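Local coordinates for protein NEQ263 (Nanoarchaeum equitans Kin4-M, PDB 5BN3) that probably binds ATP as the B-type subunit, paired with an alpha-chain partner, in the catalytic core of an archaeal ATP synthase, at residues A214-M228 with G267-T281. Numbering follows the deposited sequence.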
loop_
_atom_site.group_PDB
_atom_site.type_symbol
_atom_site.label_atom_id
_atom_site.label_comp_id
_atom_site.label_asym_id
_atom_site.label_seq_id
_atom_site.Cartn_x
_atom_site.Cartn_y
_atom_site.Cartn_z
ATOM N N ALA B 214 19.879 1.571 -41.054
ATOM C CA ALA B 214 18.563 1.426 -41.669
ATOM C C ALA B 214 18.169 2.608 -42.549
ATOM O O ALA B 214 17.613 2.426 -43.634
ATOM C CB ALA B 214 17.506 1.197 -40.601
ATOM N N PHE B 215 18.447 3.818 -42.077
ATOM C CA PHE B 215 17.915 5.018 -42.720
ATOM C C PHE B 215 18.947 5.819 -43.514
ATOM O O PHE B 215 18.584 6.743 -44.241
ATOM C CB PHE B 215 17.207 5.897 -41.682
ATOM C CG PHE B 215 16.120 5.177 -40.932
ATOM C CD1 PHE B 215 15.285 4.286 -41.589
ATOM C CD2 PHE B 215 15.951 5.368 -39.569
ATOM C CE1 PHE B 215 14.288 3.609 -40.906
ATOM C CE2 PHE B 215 14.956 4.694 -38.878
ATOM C CZ PHE B 215 14.124 3.814 -39.548
ATOM N N GLU B 216 20.222 5.469 -43.378
ATOM C CA GLU B 216 21.266 6.080 -44.198
ATOM C C GLU B 216 21.851 5.082 -45.191
ATOM O O GLU B 216 22.172 5.437 -46.323
ATOM C CB GLU B 216 22.378 6.685 -43.331
ATOM C CG GLU B 216 22.026 8.016 -42.683
ATOM C CD GLU B 216 23.218 8.955 -42.612
ATOM O OE1 GLU B 216 24.280 8.609 -43.174
ATOM O OE2 GLU B 216 23.093 10.040 -42.004
ATOM N N LYS B 217 21.985 3.830 -44.765
ATOM C CA LYS B 217 22.512 2.787 -45.639
ATOM C C LYS B 217 21.388 1.921 -46.207
ATOM O O LYS B 217 21.647 0.905 -46.856
ATOM C CB LYS B 217 23.544 1.931 -44.898
ATOM C CG LYS B 217 24.683 2.734 -44.286
ATOM C CD LYS B 217 25.386 3.612 -45.316
ATOM C CE LYS B 217 26.130 2.786 -46.355
ATOM N NZ LYS B 217 26.751 3.640 -47.414
ATOM N N ASN B 218 20.148 2.335 -45.956
ATOM C CA ASN B 218 18.962 1.693 -46.532
ATOM C C ASN B 218 18.852 0.186 -46.292
ATOM O O ASN B 218 18.565 -0.570 -47.219
ATOM C CB ASN B 218 18.867 1.984 -48.037
ATOM C CG ASN B 218 18.844 3.470 -48.348
ATOM O OD1 ASN B 218 18.673 4.307 -47.460
ATOM N ND2 ASN B 218 19.004 3.803 -49.623
ATOM N N ARG B 219 19.068 -0.241 -45.051
ATOM C CA ARG B 219 18.986 -1.658 -44.700
ATOM C C ARG B 219 17.776 -1.971 -43.828
ATOM O O ARG B 219 17.188 -1.078 -43.216
ATOM C CB ARG B 219 20.243 -2.098 -43.940
ATOM C CG ARG B 219 21.553 -1.956 -44.696
ATOM C CD ARG B 219 22.725 -2.257 -43.770
ATOM N NE ARG B 219 24.018 -2.202 -44.447
ATOM C CZ ARG B 219 24.662 -3.265 -44.916
ATOM N NH1 ARG B 219 24.133 -4.473 -44.783
ATOM N NH2 ARG B 219 25.833 -3.123 -45.519
ATOM N N ASP B 220 17.414 -3.248 -43.780
ATOM C CA ASP B 220 16.465 -3.733 -42.790
ATOM C C ASP B 220 17.269 -4.248 -41.605
ATOM O O ASP B 220 18.177 -5.063 -41.770
ATOM C CB ASP B 220 15.591 -4.845 -43.377
ATOM C CG ASP B 220 14.627 -4.334 -44.430
ATOM O OD1 ASP B 220 14.131 -3.196 -44.283
ATOM O OD2 ASP B 220 14.362 -5.067 -45.407
ATOM N N VAL B 221 16.949 -3.758 -40.411
ATOM C CA VAL B 221 17.723 -4.079 -39.219
ATOM C C VAL B 221 16.848 -4.719 -38.140
ATOM O O VAL B 221 15.696 -4.322 -37.952
ATOM C CB VAL B 221 18.410 -2.811 -38.657
ATOM C CG1 VAL B 221 19.145 -3.115 -37.364
ATOM C CG2 VAL B 221 19.373 -2.239 -39.679
ATOM N N LEU B 222 17.388 -5.723 -37.454
ATOM C CA LEU B 222 16.721 -6.307 -36.295
ATOM C C LEU B 222 17.471 -5.938 -35.020
ATOM O O LEU B 222 18.663 -6.228 -34.884
ATOM C CB LEU B 222 16.642 -7.831 -36.421
ATOM C CG LEU B 222 16.085 -8.542 -35.185
ATOM C CD1 LEU B 222 14.639 -8.147 -34.976
ATOM C CD2 LEU B 222 16.220 -10.056 -35.301
ATOM N N VAL B 223 16.778 -5.296 -34.086
ATOM C CA VAL B 223 17.390 -4.941 -32.812
ATOM C C VAL B 223 16.772 -5.734 -31.664
ATOM O O VAL B 223 15.557 -5.703 -31.458
ATOM C CB VAL B 223 17.277 -3.432 -32.517
ATOM C CG1 VAL B 223 18.000 -3.095 -31.221
ATOM C CG2 VAL B 223 17.862 -2.627 -33.657
ATOM N N LEU B 224 17.618 -6.455 -30.933
ATOM C CA LEU B 224 17.199 -7.172 -29.734
ATOM C C LEU B 224 17.817 -6.494 -28.514
ATOM O O LEU B 224 19.017 -6.205 -28.505
ATOM C CB LEU B 224 17.664 -8.630 -29.796
ATOM C CG LEU B 224 17.328 -9.442 -31.049
ATOM C CD1 LEU B 224 18.000 -10.805 -31.002
ATOM C CD2 LEU B 224 15.830 -9.604 -31.189
ATOM N N MET B 225 17.010 -6.226 -27.490
ATOM C CA MET B 225 17.560 -5.690 -26.245
ATOM C C MET B 225 16.960 -6.317 -24.987
ATOM O O MET B 225 15.767 -6.619 -24.923
ATOM C CB MET B 225 17.517 -4.153 -26.200
ATOM C CG MET B 225 16.147 -3.520 -26.343
ATOM S SD MET B 225 16.226 -1.717 -26.177
ATOM C CE MET B 225 17.200 -1.286 -27.619
ATOM N N LEU B 226 17.823 -6.499 -23.992
ATOM C CA LEU B 226 17.525 -7.244 -22.777
ATOM C C LEU B 226 18.545 -6.774 -21.751
ATOM O O LEU B 226 19.728 -6.680 -22.082
ATOM C CB LEU B 226 17.728 -8.736 -23.059
ATOM C CG LEU B 226 17.746 -9.768 -21.931
ATOM C CD1 LEU B 226 16.357 -9.969 -21.365
ATOM C CD2 LEU B 226 18.310 -11.090 -22.434
ATOM N N ASP B 227 18.133 -6.480 -20.516
ATOM C CA ASP B 227 16.767 -6.610 -20.019
ATOM C C ASP B 227 16.284 -5.205 -19.681
ATOM O O ASP B 227 16.999 -4.451 -19.019
ATOM C CB ASP B 227 16.799 -7.475 -18.747
ATOM C CG ASP B 227 15.416 -7.795 -18.190
ATOM O OD1 ASP B 227 14.519 -6.926 -18.200
ATOM O OD2 ASP B 227 15.231 -8.933 -17.706
ATOM N N MET B 228 15.082 -4.843 -20.126
ATOM C CA MET B 228 14.581 -3.486 -19.902
ATOM C C MET B 228 14.345 -3.186 -18.423
ATOM O O MET B 228 14.325 -2.025 -18.016
ATOM C CB MET B 228 13.307 -3.213 -20.713
ATOM C CG MET B 228 13.475 -3.305 -22.228
ATOM S SD MET B 228 14.995 -2.562 -22.872
ATOM C CE MET B 228 14.772 -0.841 -22.420
ATOM N N GLY B 267 10.919 1.369 -36.575
ATOM C CA GLY B 267 9.868 1.590 -37.543
ATOM C C GLY B 267 10.255 1.372 -38.988
ATOM O O GLY B 267 11.324 0.837 -39.300
ATOM N N LEU B 268 9.364 1.800 -39.873
ATOM C CA LEU B 268 9.524 1.571 -41.297
ATOM C C LEU B 268 9.485 2.889 -42.056
ATOM O O LEU B 268 8.687 3.777 -41.747
ATOM C CB LEU B 268 8.416 0.641 -41.797
ATOM C CG LEU B 268 8.346 0.324 -43.289
ATOM C CD1 LEU B 268 9.543 -0.499 -43.704
ATOM C CD2 LEU B 268 7.057 -0.417 -43.606
ATOM N N THR B 269 10.366 3.009 -43.043
ATOM C CA THR B 269 10.383 4.162 -43.931
ATOM C C THR B 269 10.543 3.624 -45.350
ATOM O O THR B 269 10.650 2.413 -45.539
ATOM C CB THR B 269 11.526 5.137 -43.561
ATOM O OG1 THR B 269 11.249 6.441 -44.085
ATOM C CG2 THR B 269 12.857 4.643 -44.102
ATOM N N SER B 270 10.547 4.501 -46.349
ATOM C CA SER B 270 10.703 4.051 -47.728
ATOM C C SER B 270 12.088 3.457 -47.989
ATOM O O SER B 270 12.258 2.627 -48.883
ATOM C CB SER B 270 10.422 5.195 -48.707
ATOM O OG SER B 270 11.282 6.292 -48.467
ATOM N N LYS B 271 13.069 3.876 -47.194
ATOM C CA LYS B 271 14.465 3.484 -47.401
ATOM C C LYS B 271 14.889 2.217 -46.654
ATOM O O LYS B 271 15.731 1.461 -47.140
ATOM C CB LYS B 271 15.400 4.633 -47.010
ATOM C CG LYS B 271 15.146 5.932 -47.755
ATOM C CD LYS B 271 15.164 5.724 -49.260
ATOM C CE LYS B 271 15.004 7.048 -49.991
ATOM N NZ LYS B 271 14.596 6.857 -51.411
ATOM N N GLY B 272 14.323 1.991 -45.471
ATOM C CA GLY B 272 14.723 0.856 -44.655
ATOM C C GLY B 272 13.846 0.666 -43.431
ATOM O O GLY B 272 12.805 1.309 -43.304
ATOM N N SER B 273 14.268 -0.210 -42.522
ATOM C CA SER B 273 13.446 -0.535 -41.362
ATOM C C SER B 273 14.257 -0.938 -40.136
ATOM O O SER B 273 15.329 -1.537 -40.251
ATOM C CB SER B 273 12.457 -1.652 -41.710
ATOM O OG SER B 273 13.131 -2.878 -41.933
ATOM N N ILE B 274 13.736 -0.593 -38.963
ATOM C CA ILE B 274 14.249 -1.119 -37.705
ATOM C C ILE B 274 13.153 -1.919 -37.016
ATOM O O ILE B 274 12.149 -1.357 -36.570
ATOM C CB ILE B 274 14.712 0.002 -36.753
ATOM C CG1 ILE B 274 15.893 0.770 -37.355
ATOM C CG2 ILE B 274 15.107 -0.576 -35.401
ATOM C CD1 ILE B 274 16.367 1.929 -36.497
ATOM N N THR B 275 13.336 -3.234 -36.948
ATOM C CA THR B 275 12.435 -4.085 -36.180
ATOM C C THR B 275 13.022 -4.252 -34.780
ATOM O O THR B 275 14.169 -4.679 -34.622
ATOM C CB THR B 275 12.229 -5.458 -36.850
ATOM O OG1 THR B 275 11.709 -5.268 -38.172
ATOM C CG2 THR B 275 11.249 -6.301 -36.050
ATOM N N LEU B 276 12.238 -3.903 -33.766
ATOM C CA LEU B 276 12.753 -3.817 -32.404
ATOM C C LEU B 276 12.043 -4.781 -31.463
ATOM O O LEU B 276 10.817 -4.782 -31.369
ATOM C CB LEU B 276 12.621 -2.378 -31.893
ATOM C CG LEU B 276 13.053 -2.081 -30.458
ATOM C CD1 LEU B 276 14.499 -2.466 -30.261
ATOM C CD2 LEU B 276 12.854 -0.609 -30.140
ATOM N N ILE B 277 12.823 -5.602 -30.768
ATOM C CA ILE B 277 12.270 -6.533 -29.790
ATOM C C ILE B 277 12.916 -6.328 -28.419
ATOM O O ILE B 277 13.975 -6.890 -28.130
ATOM C CB ILE B 277 12.438 -7.999 -30.244
ATOM C CG1 ILE B 277 11.789 -8.207 -31.618
ATOM C CG2 ILE B 277 11.827 -8.950 -29.229
ATOM C CD1 ILE B 277 11.931 -9.616 -32.165
ATOM N N PRO B 278 12.285 -5.497 -27.574
ATOM C CA PRO B 278 12.759 -5.302 -26.201
ATOM C C PRO B 278 12.307 -6.474 -25.346
ATOM O O PRO B 278 11.169 -6.919 -25.479
ATOM C CB PRO B 278 12.028 -4.029 -25.747
ATOM C CG PRO B 278 11.388 -3.450 -26.989
ATOM C CD PRO B 278 11.150 -4.617 -27.891
ATOM N N MET B 279 13.181 -6.976 -24.487
ATOM C CA MET B 279 12.824 -8.084 -23.614
ATOM C C MET B 279 12.906 -7.633 -22.168
ATOM O O MET B 279 13.826 -6.903 -21.790
ATOM C CB MET B 279 13.765 -9.266 -23.841
ATOM C CG MET B 279 13.647 -9.912 -25.210
ATOM S SD MET B 279 14.951 -11.126 -25.461
ATOM C CE MET B 279 16.282 -10.069 -26.017
ATOM N N LEU B 280 11.943 -8.060 -21.359
ATOM C CA LEU B 280 11.969 -7.734 -19.937
ATOM C C LEU B 280 11.445 -8.852 -19.048
ATOM O O LEU B 280 10.609 -9.661 -19.462
ATOM C CB LEU B 280 11.228 -6.419 -19.654
ATOM C CG LEU B 280 9.747 -6.277 -20.015
ATOM C CD1 LEU B 280 8.850 -6.758 -18.886
ATOM C CD2 LEU B 280 9.427 -4.829 -20.353
ATOM N N THR B 281 11.961 -8.892 -17.827
ATOM C CA THR B 281 11.456 -9.791 -16.805
ATOM C C THR B 281 10.391 -9.040 -16.023
ATOM O O THR B 281 10.636 -7.924 -15.556
ATOM C CB THR B 281 12.580 -10.226 -15.847
ATOM O OG1 THR B 281 13.593 -10.929 -16.580
ATOM C CG2 THR B 281 12.033 -11.130 -14.758
HETATM O O HOH W 1 13.823 -4.766 -40.030
#
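Val223 and Leu276 pair across two neighbouring parallel strands, 220-226 and 273-281, their side chains crossing obliquely, in the central sheet of the P-loop NTPase-type nucleotide-binding domain. Backbone bonds ladder the strands together, the straightest from Val223 N to Thr275 O (2.7 Å, 177°). On the face carrying Val221, Val223 and Met225, Val223 turns CG1 to Leu276 CD1 and CG2 to Ile274 CG2, while Met225 folds its CE back to Leu276 CD1; helix 196-215 covers this side. From the same helix comes Phe215, whose side chain crosses that of Ile274 at about a right angle, Phe215 CE2 3.9 Å from Ile274 CD1; Gly272 O lies at the ring edge. The other face packs against helix 140-151. There Leu224 CD2 lies alongside Ile277 CB, and Met279, bent at its last torsion (chi3 -84°), brings CE to 3.6 Å from Leu226 CB.

Polar groups grip both ends. Ser273 OG donates to Asp220 OD1 (2.6 Å) from above the carboxylate plane, and Asp220 OD2 pairs with Lys126. One water joins Ser273 OG, Val221 O and Thr275 OG1, the last also bonded to Gly127 N. After a cis peptide, Asp227 is the N-cap of helix 228-241, OD1 accepting from Thr229 N; its CG swings anti to the backbone N (chi1 -175°) toward Thr281. With an alanine here the carboxylate is gone, which is likely to leave Thr281 N and OG1, and Thr229 N, without their acceptor. Thr281 N meets Asp227 OD1 on its syn side at 3.2 Å, and Thr281 OG1 donates to Asp227 OD2 at 2.8 Å, nearly in line with the C-O bond.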